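Local coordinates for protein fructuronate-tagaturonate epimerase UxaE from Cohnella laeviribosi in complex with 1 glycerol (PDB 6IL9) that probably interconverts fructuronate and tagaturonate by epimerisation, using a zinc ion held within its TIM barrel, at residues S91-G97 with I116-Q122; M251-Y255 with F268-I272; F299-F305 with Y338-H343. One frame throughout, in Å; residues are numbered along the deposited sequence.

Contact 1 of 3, residues S91-G97 with I116-Q122; sequences SATIGLG and IHPILAQ
Parallel strand pairing joins 93-96 to 117-122 in the barrel wall, with T93 facing H117, I94 facing P118 and G95 facing I119. The short axes lie 4.8 Å apart at 21°. Backbone bonds link H117 N to A92 O, I94 N to H117 O, I119 N to I94 O and L96 N to I119 O, the third being the shortest at 2.8 Å. P118 costs this pairing nothing, because its nitrogen, which has no hydrogen to give, is not among the donors here.

Side chains alternate between two surroundings. I94, L96 and P118 are apolar, as suits a wall backed by helices: I116 CD1 reaches I94 CB at 3.7 Å, and L96 CD1 meets P118 CB at 4.0 Å. Helix 104-111 packs against L96, P118 and L120, completing a right-handed beta-alpha-beta crossover, the repeating unit of the TIM barrel. On the other face, T93 OG1 is bonded to H364 of strand 363-367, so a small hydroxyl residue fits there.

Glycine has a plain reason at G95. Q122 sends CG out anti to its backbone N (chi1 170°) and then bends, laying its amide over the neighbouring strand with OE1 3.1 Å from G95 CA; a beta carbon on G95 would collide with that oxygen. The amide's NE2 bonds to T367 O, which limits its rotation. Near the start of the strand, S91 OG comes to the edge of the H117 ring, 3.3 Å from H117 CD2, while F87 stacks on that ring.

Contact 2 of 3, residues M251-Y255 with F268-I272; sequences MIYIY and FEISI
Helix segment 251-255 lies outside strand 268-271 and runs nearly antiparallel to it, at 157° with the axes 10.9 Å apart, so M251 and Y255, one turn from each other, face I270 and F268. At this spacing the backbones do not meet, and side chains make most of the contact.

M251 reaches out from the helix. Its chain is extended beyond CG, which carries the thioether out across the strand at about a right angle to the I270 side chain. The sulfur and the terminal methyl both touch one branch: M251 SD and CE each lie 3.7 Å from I270 CG2. CE continues to I272 CG2 at 4.2 Å, so one flexible, unbranched side chain bridges I270 and I272, two residues apart in the chain. Beta-branched I270 suits a strand, and its CG2 offers M251 a methyl.

F268 works in the opposite direction. The ring swings away from its own backbone N (chi1 -176°) and extends toward the helix, where its far edge lies against M251 O and the base of Y255. Y255 CD1 lies 4.0 Å from F268 CD2, the two rings being inclined by 40°. I254 CG2 touches the ring at F268 CE1, 4.2 Å away. F268 CZ also nears M251 O, which accepts a bond from Y255 N at 2.9 Å, so that carbonyl already has its helical partner and the apolar ring can lie near it.

E269, between F268 and I270, turns to the barrel interior, while V287 and L291 of helix 281-293 add to the apolar layer around M251. This is the helix-on-strand packing of a TIM barrel, in which helix 234-259 precedes strand 267-271 and lies against its outer face.

Contact 3 of 3, residues F299-F305 with Y338-H343; sequences FSMAPRF and YKLSIH. With ZN (zinc ion), chain C.
Y338 places CG between its backbone N and carbonyl carbon (chi1 56°), while M301 sends CG anti to its N (chi1 179°) and then bends twice, so the methionine curls along the phenol. M301 CB lies 3.6 Å from Y338 CE1, and M301 CE is 3.8 Å from Y338 OH, whose hydroxyl bonds to H284. With an alanine at Y338, the side of M301 would probably lose its packing and H284 its hydroxyl partner.

M301 belongs to strand 300-302, and Y338 stands just before strand 339-342; these parallel strands are joined through helix 319-336 as a beta-alpha-beta unit of the TIM barrel. K339 N to F299 O, M301 N to K339 O and S341 N to M301 O are the backbone bonds. S341 O is buried with no conventional partner, though A302 CA lies 3.4 Å from it in a CA-H...O contact.

Farther along, small A302 lets the H343 ring sit close, A302 CB 3.5 Å from H343 CD2. H343 ND1 binds the zinc ion at 2.3 Å, beside a water, D273 and H161; its NE2 bonds to E269, a second-shell carboxylate that, with the zinc bond, holds the ring's rotation.

The three contacts follow one another along the chain and share the eight-stranded parallel barrel: contact 1 joins its first two strands, contact 2 sets helix 234-259 on the fifth, and contact 3 joins the sixth and seventh. Contacts 2 and 3 are closest, centres 12 Å apart, on neighbouring strands; E269 of the fifth strand bonds to S300 and S341 as well as H343, tying the barrel interior to the zinc site. Contacts 1 and 3, centres 14 Å apart, meet through K339, whose NZ bonds to T93 OG1 and S91 O inside the barrel. Contacts 1 and 2, centres 19 Å apart, do not touch. K339 and E269 thus join contact 3 to the other two.

Contact 1 of 3, residues S91-G97 with I116-Q122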
# COMPACT_ATOMS: atom_id res chain seq x y z
N SER A 91 -5.90 16.16 3.30
CA SER A 91 -7.08 15.32 3.13
C SER A 91 -6.74 13.94 3.66
O SER A 91 -5.61 13.68 4.10
CB SER A 91 -7.51 15.25 1.66
OG SER A 91 -6.44 14.75 0.86
N ALA A 92 -7.73 13.05 3.63
CA ALA A 92 -7.52 11.66 4.03
C ALA A 92 -7.18 10.81 2.82
O ALA A 92 -7.75 10.98 1.74
CB ALA A 92 -8.78 11.12 4.71
N THR A 93 -6.23 9.88 3.00
CA THR A 93 -5.86 8.94 1.95
C THR A 93 -5.75 7.54 2.54
O THR A 93 -5.40 7.37 3.71
CB THR A 93 -4.52 9.33 1.24
OG1 THR A 93 -3.50 9.58 2.23
CG2 THR A 93 -4.68 10.59 0.35
N ILE A 94 -6.08 6.54 1.74
CA ILE A 94 -5.88 5.16 2.16
C ILE A 94 -5.10 4.44 1.08
O ILE A 94 -5.42 4.56 -0.11
CB ILE A 94 -7.21 4.43 2.47
CG1 ILE A 94 -6.90 2.99 2.88
CG2 ILE A 94 -8.19 4.50 1.28
CD1 ILE A 94 -8.01 2.31 3.67
N GLY A 95 -4.06 3.71 1.49
CA GLY A 95 -3.28 2.92 0.55
C GLY A 95 -3.94 1.57 0.40
O GLY A 95 -4.17 0.87 1.39
N LEU A 96 -4.28 1.20 -0.82
CA LEU A 96 -5.05 -0.01 -1.09
C LEU A 96 -4.18 -0.93 -1.96
O LEU A 96 -4.44 -1.12 -3.15
CB LEU A 96 -6.39 0.35 -1.74
CG LEU A 96 -7.34 1.09 -0.77
CD1 LEU A 96 -8.51 1.76 -1.50
CD2 LEU A 96 -7.83 0.15 0.35
N GLY A 97 -3.16 -1.50 -1.33
CA GLY A 97 -2.23 -2.37 -2.05
C GLY A 97 -2.90 -3.64 -2.53
O GLY A 97 -3.73 -4.24 -1.85
N ILE A 116 -12.50 10.22 1.23
CA ILE A 116 -11.12 9.72 1.30
C ILE A 116 -10.67 9.45 -0.13
O ILE A 116 -11.48 9.07 -0.98
CB ILE A 116 -11.01 8.47 2.19
CG1 ILE A 116 -9.53 8.13 2.46
CG2 ILE A 116 -11.76 7.29 1.58
CD1 ILE A 116 -9.32 7.18 3.65
N HIS A 117 -9.39 9.71 -0.39
CA HIS A 117 -8.82 9.50 -1.72
C HIS A 117 -8.07 8.19 -1.74
O HIS A 117 -7.26 7.94 -0.83
CB HIS A 117 -7.87 10.64 -2.09
CG HIS A 117 -8.52 11.98 -2.09
ND1 HIS A 117 -9.47 12.34 -3.01
CD2 HIS A 117 -8.34 13.06 -1.29
CE1 HIS A 117 -9.87 13.58 -2.78
NE2 HIS A 117 -9.19 14.04 -1.74
N PRO A 118 -8.28 7.35 -2.75
CA PRO A 118 -7.60 6.05 -2.78
C PRO A 118 -6.24 6.07 -3.45
O PRO A 118 -6.10 6.60 -4.56
CB PRO A 118 -8.58 5.17 -3.58
CG PRO A 118 -9.21 6.16 -4.57
CD PRO A 118 -9.26 7.51 -3.84
N ILE A 119 -5.24 5.51 -2.79
CA ILE A 119 -3.97 5.18 -3.44
C ILE A 119 -4.15 3.75 -3.92
O ILE A 119 -3.87 2.78 -3.21
CB ILE A 119 -2.78 5.35 -2.50
CG1 ILE A 119 -2.86 6.71 -1.77
CG2 ILE A 119 -1.47 5.22 -3.28
CD1 ILE A 119 -2.93 7.94 -2.70
N LEU A 120 -4.67 3.61 -5.15
CA LEU A 120 -5.12 2.30 -5.62
C LEU A 120 -3.98 1.44 -6.13
O LEU A 120 -4.11 0.21 -6.18
CB LEU A 120 -6.13 2.45 -6.76
CG LEU A 120 -7.56 2.81 -6.46
CD1 LEU A 120 -8.24 2.95 -7.81
CD2 LEU A 120 -8.22 1.70 -5.65
N ALA A 121 -2.89 2.06 -6.56
CA ALA A 121 -1.69 1.38 -7.04
C ALA A 121 -0.64 1.53 -5.95
O ALA A 121 -0.10 2.63 -5.76
CB ALA A 121 -1.22 1.96 -8.37
N GLN A 122 -0.35 0.45 -5.24
CA GLN A 122 0.63 0.53 -4.16
C GLN A 122 1.23 -0.85 -3.98
O GLN A 122 0.51 -1.76 -3.56
CB GLN A 122 -0.02 1.02 -2.87
CG GLN A 122 0.88 0.89 -1.66
CD GLN A 122 0.10 0.58 -0.40
OE1 GLN A 122 -0.58 1.44 0.15
NE2 GLN A 122 0.19 -0.66 0.07

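Contact 2 of 3, residues M251-Y255 with F268-I272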
# COMPACT_ATOMS: atom_id res chain seq x y z
N MET A 251 17.30 11.67 3.51
CA MET A 251 16.03 12.28 3.13
C MET A 251 16.25 13.53 2.29
O MET A 251 15.64 13.70 1.22
CB MET A 251 15.22 12.63 4.39
CG MET A 251 14.78 11.46 5.27
SD MET A 251 14.28 11.95 6.97
CE MET A 251 14.45 10.36 7.78
N ILE A 252 17.12 14.42 2.76
CA ILE A 252 17.36 15.68 2.05
C ILE A 252 17.96 15.40 0.68
O ILE A 252 17.56 16.02 -0.32
CB ILE A 252 18.28 16.59 2.89
CG1 ILE A 252 17.57 17.00 4.18
CG2 ILE A 252 18.68 17.82 2.08
CD1 ILE A 252 18.52 17.39 5.30
N TYR A 253 18.92 14.48 0.60
CA TYR A 253 19.60 14.17 -0.65
C TYR A 253 18.61 13.66 -1.70
O TYR A 253 18.64 14.10 -2.86
CB TYR A 253 20.69 13.14 -0.38
CG TYR A 253 21.23 12.40 -1.60
CD1 TYR A 253 22.14 13.01 -2.46
CD2 TYR A 253 20.85 11.09 -1.86
CE1 TYR A 253 22.65 12.33 -3.56
CE2 TYR A 253 21.35 10.40 -2.96
CZ TYR A 253 22.25 11.03 -3.80
OH TYR A 253 22.75 10.35 -4.89
N ILE A 254 17.73 12.75 -1.30
CA ILE A 254 16.73 12.22 -2.23
C ILE A 254 15.74 13.31 -2.63
O ILE A 254 15.38 13.44 -3.80
CB ILE A 254 16.02 11.01 -1.59
CG1 ILE A 254 16.99 9.82 -1.42
CG2 ILE A 254 14.80 10.62 -2.41
CD1 ILE A 254 17.65 9.35 -2.71
N TYR A 255 15.27 14.09 -1.65
CA TYR A 255 14.33 15.15 -1.97
C TYR A 255 14.91 16.10 -3.02
O TYR A 255 14.26 16.43 -4.02
CB TYR A 255 13.93 15.94 -0.72
CG TYR A 255 13.00 17.06 -1.11
CD1 TYR A 255 11.67 16.80 -1.44
CD2 TYR A 255 13.46 18.38 -1.22
CE1 TYR A 255 10.82 17.79 -1.86
CE2 TYR A 255 12.60 19.39 -1.64
CZ TYR A 255 11.28 19.09 -1.95
OH TYR A 255 10.43 20.08 -2.37
N PHE A 268 5.61 13.01 -1.14
CA PHE A 268 6.84 12.41 -0.64
C PHE A 268 6.59 11.91 0.77
O PHE A 268 6.35 12.72 1.68
CB PHE A 268 7.95 13.46 -0.69
CG PHE A 268 9.32 12.97 -0.28
CD1 PHE A 268 9.84 11.79 -0.78
CD2 PHE A 268 10.11 13.75 0.57
CE1 PHE A 268 11.13 11.37 -0.41
CE2 PHE A 268 11.39 13.34 0.94
CZ PHE A 268 11.90 12.15 0.45
N GLU A 269 6.60 10.59 0.97
CA GLU A 269 6.43 10.00 2.29
C GLU A 269 7.78 9.55 2.83
O GLU A 269 8.55 8.91 2.11
CB GLU A 269 5.47 8.80 2.26
CG GLU A 269 5.51 8.02 3.57
CD GLU A 269 4.35 7.05 3.74
OE1 GLU A 269 4.60 5.83 3.68
OE2 GLU A 269 3.21 7.50 3.97
N ILE A 270 8.07 9.91 4.07
CA ILE A 270 9.28 9.46 4.73
C ILE A 270 8.91 8.31 5.66
O ILE A 270 8.04 8.46 6.53
CB ILE A 270 9.97 10.60 5.49
CG1 ILE A 270 10.49 11.62 4.47
CG2 ILE A 270 11.11 10.05 6.34
CD1 ILE A 270 10.64 13.00 5.03
N SER A 271 9.55 7.16 5.47
CA SER A 271 9.20 5.95 6.20
C SER A 271 10.36 5.56 7.10
O SER A 271 11.49 5.37 6.62
CB SER A 271 8.81 4.83 5.24
OG SER A 271 9.06 3.55 5.78
N ILE A 272 10.09 5.46 8.40
CA ILE A 272 11.06 4.92 9.34
C ILE A 272 10.32 3.94 10.24
O ILE A 272 10.64 3.80 11.43
CB ILE A 272 11.74 6.04 10.15
CG1 ILE A 272 10.71 6.96 10.81
CG2 ILE A 272 12.68 6.86 9.26
CD1 ILE A 272 11.30 8.08 11.59

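Contact 3 of 3, residues F299-F305 with Y338-H343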
# COMPACT_ATOMS: atom_id res chain seq x y z
N PHE A 299 4.85 14.97 2.40
CA PHE A 299 3.44 14.59 2.39
C PHE A 299 3.08 13.90 3.70
O PHE A 299 2.07 14.24 4.34
CB PHE A 299 3.16 13.68 1.18
CG PHE A 299 1.85 12.92 1.22
CD1 PHE A 299 0.67 13.49 0.76
CD2 PHE A 299 1.83 11.59 1.65
CE1 PHE A 299 -0.52 12.75 0.75
CE2 PHE A 299 0.65 10.87 1.67
CZ PHE A 299 -0.53 11.45 1.22
N SER A 300 3.91 12.95 4.13
CA SER A 300 3.60 12.18 5.32
C SER A 300 4.88 11.65 5.95
O SER A 300 5.93 11.57 5.30
CB SER A 300 2.64 11.03 5.00
OG SER A 300 3.28 10.12 4.13
N MET A 301 4.77 11.32 7.23
CA MET A 301 5.84 10.70 8.00
C MET A 301 5.29 9.42 8.61
O MET A 301 4.21 9.45 9.21
CB MET A 301 6.33 11.63 9.11
CG MET A 301 7.43 11.05 9.97
SD MET A 301 9.04 11.56 9.34
CE MET A 301 8.83 13.38 9.38
N ALA A 302 6.00 8.32 8.44
CA ALA A 302 5.57 7.04 9.00
C ALA A 302 6.52 6.66 10.11
O ALA A 302 7.58 6.08 9.84
CB ALA A 302 5.53 5.95 7.93
N PRO A 303 6.23 7.00 11.36
CA PRO A 303 7.11 6.60 12.45
C PRO A 303 6.87 5.14 12.82
O PRO A 303 5.94 4.50 12.35
CB PRO A 303 6.73 7.54 13.60
CG PRO A 303 5.28 7.86 13.32
CD PRO A 303 5.08 7.80 11.84
N ARG A 304 7.78 4.61 13.64
CA ARG A 304 7.54 3.34 14.30
C ARG A 304 6.90 3.66 15.65
O ARG A 304 7.53 4.28 16.52
CB ARG A 304 8.82 2.53 14.49
CG ARG A 304 8.61 1.44 15.54
CD ARG A 304 9.25 0.13 15.15
NE ARG A 304 9.41 -0.73 16.31
CZ ARG A 304 8.62 -1.76 16.58
NH1 ARG A 304 7.61 -2.04 15.77
NH2 ARG A 304 8.82 -2.51 17.66
N PHE A 305 5.64 3.29 15.80
CA PHE A 305 4.92 3.57 17.03
C PHE A 305 5.31 2.60 18.15
O PHE A 305 5.74 1.47 17.90
CB PHE A 305 3.40 3.50 16.80
CG PHE A 305 2.89 4.51 15.79
CD1 PHE A 305 2.77 5.83 16.13
CD2 PHE A 305 2.49 4.10 14.53
CE1 PHE A 305 2.30 6.75 15.23
CE2 PHE A 305 2.01 5.02 13.61
CZ PHE A 305 1.92 6.35 13.96
N TYR A 338 2.60 18.12 7.49
CA TYR A 338 2.44 16.83 6.84
C TYR A 338 1.49 15.97 7.67
O TYR A 338 1.02 16.36 8.74
CB TYR A 338 3.81 16.16 6.66
CG TYR A 338 4.56 16.00 7.95
CD1 TYR A 338 4.31 14.93 8.81
CD2 TYR A 338 5.53 16.93 8.33
CE1 TYR A 338 4.99 14.80 10.01
CE2 TYR A 338 6.23 16.80 9.51
CZ TYR A 338 5.94 15.73 10.35
OH TYR A 338 6.63 15.62 11.53
N LYS A 339 1.17 14.77 7.16
CA LYS A 339 0.26 13.84 7.82
C LYS A 339 1.02 12.68 8.44
O LYS A 339 2.07 12.27 7.93
CB LYS A 339 -0.76 13.26 6.82
CG LYS A 339 -1.41 14.26 5.90
CD LYS A 339 -2.58 13.63 5.18
CE LYS A 339 -2.17 12.51 4.26
NZ LYS A 339 -3.33 12.09 3.38
N LEU A 340 0.46 12.11 9.50
CA LEU A 340 0.94 10.82 9.98
C LEU A 340 0.53 9.71 9.03
O LEU A 340 -0.59 9.70 8.51
CB LEU A 340 0.38 10.52 11.37
CG LEU A 340 0.86 11.39 12.52
CD1 LEU A 340 0.22 10.86 13.81
CD2 LEU A 340 2.37 11.37 12.60
N SER A 341 1.45 8.78 8.81
CA SER A 341 1.21 7.60 7.97
C SER A 341 1.31 6.35 8.82
O SER A 341 2.28 6.17 9.56
CB SER A 341 2.23 7.55 6.83
OG SER A 341 1.92 6.47 5.98
N ILE A 342 0.30 5.48 8.71
CA ILE A 342 0.22 4.24 9.48
C ILE A 342 0.53 3.09 8.54
O ILE A 342 -0.29 2.73 7.70
CB ILE A 342 -1.17 4.05 10.11
CG1 ILE A 342 -1.70 5.35 10.73
CG2 ILE A 342 -1.13 2.90 11.12
CD1 ILE A 342 -0.90 5.86 11.89
N HIS A 343 1.71 2.48 8.70
CA HIS A 343 2.05 1.29 7.93
C HIS A 343 1.59 0.03 8.66
O HIS A 343 1.27 0.06 9.85
CB HIS A 343 3.55 1.26 7.65
CG HIS A 343 3.97 2.25 6.61
ND1 HIS A 343 4.90 1.98 5.64
CD2 HIS A 343 3.53 3.51 6.36
CE1 HIS A 343 5.06 3.04 4.87
NE2 HIS A 343 4.24 3.98 5.29
ZN ZN C . 6.27 0.24 6.08
O HOH W 1 5.23 -1.81 6.19